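Local coordinates for periplasmic binding protein/LacI transcriptional regulator (Burkholderia graminis C4D1M, PDB 5HQJ) that binds D-arabinose in its crystal structure and probably serves as the sugar-capturing, solute-binding component of an ABC transporter, at residues 263-268 and 298-303. Residues are numbered along the deposited sequence; the frame is centred on the assembly and turned at random.
With 64K (alpha-D-arabinopyranose), chain B.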
ATOM      1  N   GLY A 263      -6.453  14.258  -7.202  1.00 12.49           N
ATOM      2  CA  GLY A 263      -6.967  12.912  -7.388  1.00 15.58           C
ATOM      3  C   GLY A 263      -6.276  11.958  -6.458  1.00 17.61           C
ATOM      4  O   GLY A 263      -5.100  12.176  -6.113  1.00 13.49           O
ATOM      5  N   ILE A 264      -6.967  10.914  -6.029  0.60 13.58           N
ATOM      6  CA  ILE A 264      -6.273   9.870  -5.330  0.60 11.89           C
ATOM      7  C   ILE A 264      -6.608   8.489  -5.910  0.60  9.05           C
ATOM      8  O   ILE A 264      -7.497   8.300  -6.769  0.60 10.39           O
ATOM      9  CB  ILE A 264      -6.552   9.915  -3.826  0.60  9.42           C
ATOM     10  CG1 ILE A 264      -8.052   9.740  -3.555  0.60 11.59           C
ATOM     11  CG2 ILE A 264      -6.037  11.219  -3.223  0.60 20.60           C
ATOM     12  CD1 ILE A 264      -8.472   9.844  -2.089  0.60 14.56           C
HETATM   13  N   MSE A 265      -5.820   7.535  -5.464  1.00 10.49           N
HETATM   14  CA  MSE A 265      -6.032   6.125  -5.776  1.00 14.28           C
HETATM   15  C   MSE A 265      -6.331   5.406  -4.470  1.00 12.37           C
HETATM   16  O   MSE A 265      -5.444   5.367  -3.610  1.00 11.97           O
HETATM   17  CB  MSE A 265      -4.804   5.508  -6.466  1.00 14.30           C
HETATM   18  CG  MSE A 265      -4.338   6.243  -7.705  1.00 17.10           C
HETATM   19 SE   MSE A 265      -5.602   5.940  -9.151  1.00 26.78          SE
HETATM   20  CE  MSE A 265      -5.151   4.108  -9.615  1.00 16.81           C
ATOM     21  N   VAL A 266      -7.552   4.855  -4.325  1.00 12.89           N
ATOM     22  CA  VAL A 266      -7.965   4.198  -3.102  1.00 11.92           C
ATOM     23  C   VAL A 266      -8.002   2.710  -3.351  1.00 11.14           C
ATOM     24  O   VAL A 266      -8.723   2.256  -4.218  1.00 11.99           O
ATOM     25  CB  VAL A 266      -9.304   4.707  -2.599  1.00 11.62           C
ATOM     26  CG1 VAL A 266      -9.629   4.063  -1.243  1.00 13.95           C
ATOM     27  CG2 VAL A 266      -9.273   6.242  -2.491  1.00 15.69           C
ATOM     28  N   GLN A 267      -7.201   1.971  -2.597  1.00 11.74           N
ATOM     29  CA  GLN A 267      -7.145   0.520  -2.662  1.00 10.16           C
ATOM     30  C   GLN A 267      -8.346  -0.015  -1.854  1.00 11.05           C
ATOM     31  O   GLN A 267      -9.205   0.768  -1.481  1.00 12.64           O
ATOM     32  CB  GLN A 267      -5.810   0.013  -2.118  1.00 10.48           C
ATOM     33  CG  GLN A 267      -4.587   0.686  -2.693  1.00 11.72           C
ATOM     34  CD  GLN A 267      -3.364   0.075  -2.093  1.00 14.85           C
ATOM     35  OE1 GLN A 267      -3.056  -1.077  -2.343  1.00 11.99           O
ATOM     36  NE2 GLN A 267      -2.653   0.851  -1.264  1.00 12.65           N
ATOM     37  N   ARG A 268      -8.415  -1.325  -1.628  1.00 10.74           N
ATOM     38  CA  ARG A 268      -9.444  -1.923  -0.799  1.00 10.99           C
ATOM     39  C   ARG A 268      -8.819  -2.660   0.403  1.00 14.67           C
ATOM     40  O   ARG A 268      -8.819  -3.866   0.466  1.00 11.45           O
ATOM     41  CB  ARG A 268     -10.334  -2.858  -1.657  1.00 11.30           C
ATOM     42  CG  ARG A 268     -11.153  -2.131  -2.724  1.00 12.04           C
ATOM     43  CD  ARG A 268     -12.365  -2.892  -3.177  1.00 15.12           C
ATOM     44  NE  ARG A 268     -13.226  -2.014  -3.960  1.00 21.15           N
ATOM     45  CZ  ARG A 268     -13.057  -1.762  -5.250  1.00 20.91           C
ATOM     46  NH1 ARG A 268     -12.071  -2.337  -5.912  1.00 15.14           N
ATOM     47  NH2 ARG A 268     -13.880  -0.941  -5.870  1.00 21.69           N
ATOM     48  N   VAL A 298      -8.841  -0.916  -7.347  0.56 14.99           N
ATOM     49  CA  VAL A 298      -8.468   0.413  -6.867  0.56 16.09           C
ATOM     50  C   VAL A 298      -9.385   1.435  -7.549  0.56 15.48           C
ATOM     51  O   VAL A 298      -9.639   1.306  -8.747  0.56 13.65           O
ATOM     52  CB  VAL A 298      -6.958   0.709  -7.157  0.56 13.80           C
ATOM     53  CG1 VAL A 298      -6.687   0.905  -8.657  0.56 11.98           C
ATOM     54  CG2 VAL A 298      -6.455   1.929  -6.386  0.56 19.43           C
ATOM     55  N   THR A 299      -9.901   2.401  -6.773  1.00 16.35           N
ATOM     56  CA  THR A 299     -10.883   3.376  -7.224  1.00 11.48           C
ATOM     57  C   THR A 299     -10.155   4.719  -7.429  1.00 12.93           C
ATOM     58  O   THR A 299      -9.442   5.178  -6.532  1.00 13.91           O
ATOM     59  CB  THR A 299     -12.055   3.564  -6.221  1.00 22.07           C
ATOM     60  OG1 THR A 299     -12.649   2.300  -5.901  1.00 21.43           O
ATOM     61  CG2 THR A 299     -13.115   4.490  -6.808  1.00 26.54           C
ATOM     62  N   VAL A 300     -10.304   5.306  -8.612  1.00 16.20           N
ATOM     63  CA  VAL A 300      -9.830   6.669  -8.863  1.00 11.93           C
ATOM     64  C   VAL A 300     -10.820   7.648  -8.215  1.00 10.66           C
ATOM     65  O   VAL A 300     -12.000   7.716  -8.616  1.00 16.62           O
ATOM     66  CB  VAL A 300      -9.722   6.985 -10.380  1.00 17.11           C
ATOM     67  CG1 VAL A 300      -9.227   8.426 -10.610  1.00 22.48           C
ATOM     68  CG2 VAL A 300      -8.829   5.950 -11.103  1.00 17.70           C
ATOM     69  N   VAL A 301     -10.364   8.398  -7.210  1.00 12.59           N
ATOM     70  CA  VAL A 301     -11.251   9.257  -6.427  1.00 15.00           C
ATOM     71  C   VAL A 301     -10.834  10.695  -6.586  1.00 16.90           C
ATOM     72  O   VAL A 301      -9.656  11.049  -6.440  1.00 15.93           O
ATOM     73  CB  VAL A 301     -11.248   8.871  -4.954  1.00 12.58           C
ATOM     74  CG1 VAL A 301     -12.094   9.853  -4.127  1.00 13.39           C
ATOM     75  CG2 VAL A 301     -11.813   7.435  -4.800  1.00 18.79           C
ATOM     76  N   THR A 302     -11.825  11.510  -6.898  1.00 14.80           N
ATOM     77  CA  THR A 302     -11.683  12.955  -6.937  1.00 13.71           C
ATOM     78  C   THR A 302     -12.661  13.564  -5.954  1.00 19.64           C
ATOM     79  O   THR A 302     -13.417  12.850  -5.299  1.00 19.15           O
ATOM     80  CB  THR A 302     -11.958  13.538  -8.331  1.00 18.47           C
ATOM     81  OG1 THR A 302     -13.369  13.511  -8.601  1.00 20.06           O
ATOM     82  CG2 THR A 302     -11.189  12.790  -9.426  1.00 16.22           C
ATOM     83  N   LYS A 303     -12.662  14.888  -5.881  1.00 18.84           N
ATOM     84  CA  LYS A 303     -13.611  15.612  -5.038  1.00 27.87           C
ATOM     85  C   LYS A 303     -15.045  15.155  -5.319  1.00 20.95           C
ATOM     86  O   LYS A 303     -15.889  15.135  -4.409  1.00 22.75           O
ATOM     87  CB  LYS A 303     -13.469  17.128  -5.268  1.00 40.19           C
ATOM     88  CG  LYS A 303     -13.982  17.977  -4.130  1.00 72.48           C
ATOM     89  CD  LYS A 303     -13.490  19.413  -4.230  1.00 78.85           C
ATOM     90  CE  LYS A 303     -13.582  20.105  -2.884  1.00 81.87           C
ATOM     91  NZ  LYS A 303     -14.949  20.153  -2.293  1.00 82.81           N
TER
HETATM   92  O2  64K B 401      -0.238  -0.235  -0.171  1.00 16.25           O
HETATM   93  C2  64K B 401       0.670   0.615   0.608  1.00 23.94           C
HETATM   94  C3  64K B 401      -0.086   1.850   0.982  1.00 16.72           C
HETATM   95  O3  64K B 401      -0.192   2.677  -0.155  1.00 17.68           O
HETATM   96  C4  64K B 401       0.645   2.672   2.037  1.00 25.40           C
HETATM   97  O4  64K B 401       1.852   3.262   1.520  1.00 27.04           O
HETATM   98  C5  64K B 401       1.019   1.816   3.161  1.00 16.43           C
HETATM   99  O5  64K B 401       1.932   0.796   2.689  1.00 16.05           O
HETATM  100  C1  64K B 401       1.120  -0.118   1.840  1.00 22.94           C
HETATM  101  O1  64K B 401       1.915  -1.173   1.456  1.00 12.46           O
HETATM  102  O   HOH W   1     -11.559   1.511  -3.699  1.00 15.79           O
HETATM  103  O   HOH W   2     -13.473   0.719  -8.256  1.00 27.64           O
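Met265, a selenomethionine, packs against two valines of 298-303: its SE runs alongside Val300 CG2, both side chains pointing the same way, while the terminal CE of Met265 meets Val298 CG1 obliquely at 3.7 Å. Two successive bends along the chain (chi2 -72°, chi3 -74°) put SE and CE in place for both contacts, and helix 132-146 covers the Met265 side through Ala135, Thr138 and Met139. On the other face Ile264 and Val301 stand side by side, and Ile264 CG1 lies 3.6 Å from Val301 CB. Val266 reaches the same Val301 from the neighbouring rung, its CG2 meeting Val301 CG2 at a slant. Leu256 of helix 250-258 packs against both Ile264 and Val301.

Between the faces the backbones pair antiparallel. Ile264 N to Val301 O (2.7 Å) and Val301 N to Ile264 O form one hydrogen-bonded pair; Val266 and Thr299 form the next, with Thr299 N to Val266 O at 2.8 Å, and Met265-Val300 is the non-hydrogen-bonded pair between them. Strand 299-301 is the last of this lobe's mixed sheet, added antiparallel to parallel strands in the two-lobed periplasmic binding protein fold.

A water bound to Thr299 OG1 also hydrogen-bonds to Val266 O. A second water links Arg268 NH2 to Thr299 OG1, two atoms 3.5 Å apart but not directly hydrogen-bonded; the arginine's NH1 is held by Thr296 O.

Following Val266, Gln267 starts away from 298-303, and its chain, extended beyond CG (chi2 -179°), carries the amide to the sugar. Gln267 NE2 donates an almost straight hydrogen bond to arabinopyranose O2 at 2.9 Å. Thr130 OG1 at OE1 and Asp247 OD1 at NE2 fix the rotation of the amide, and Asp247 binds the sugar through its other oxygen.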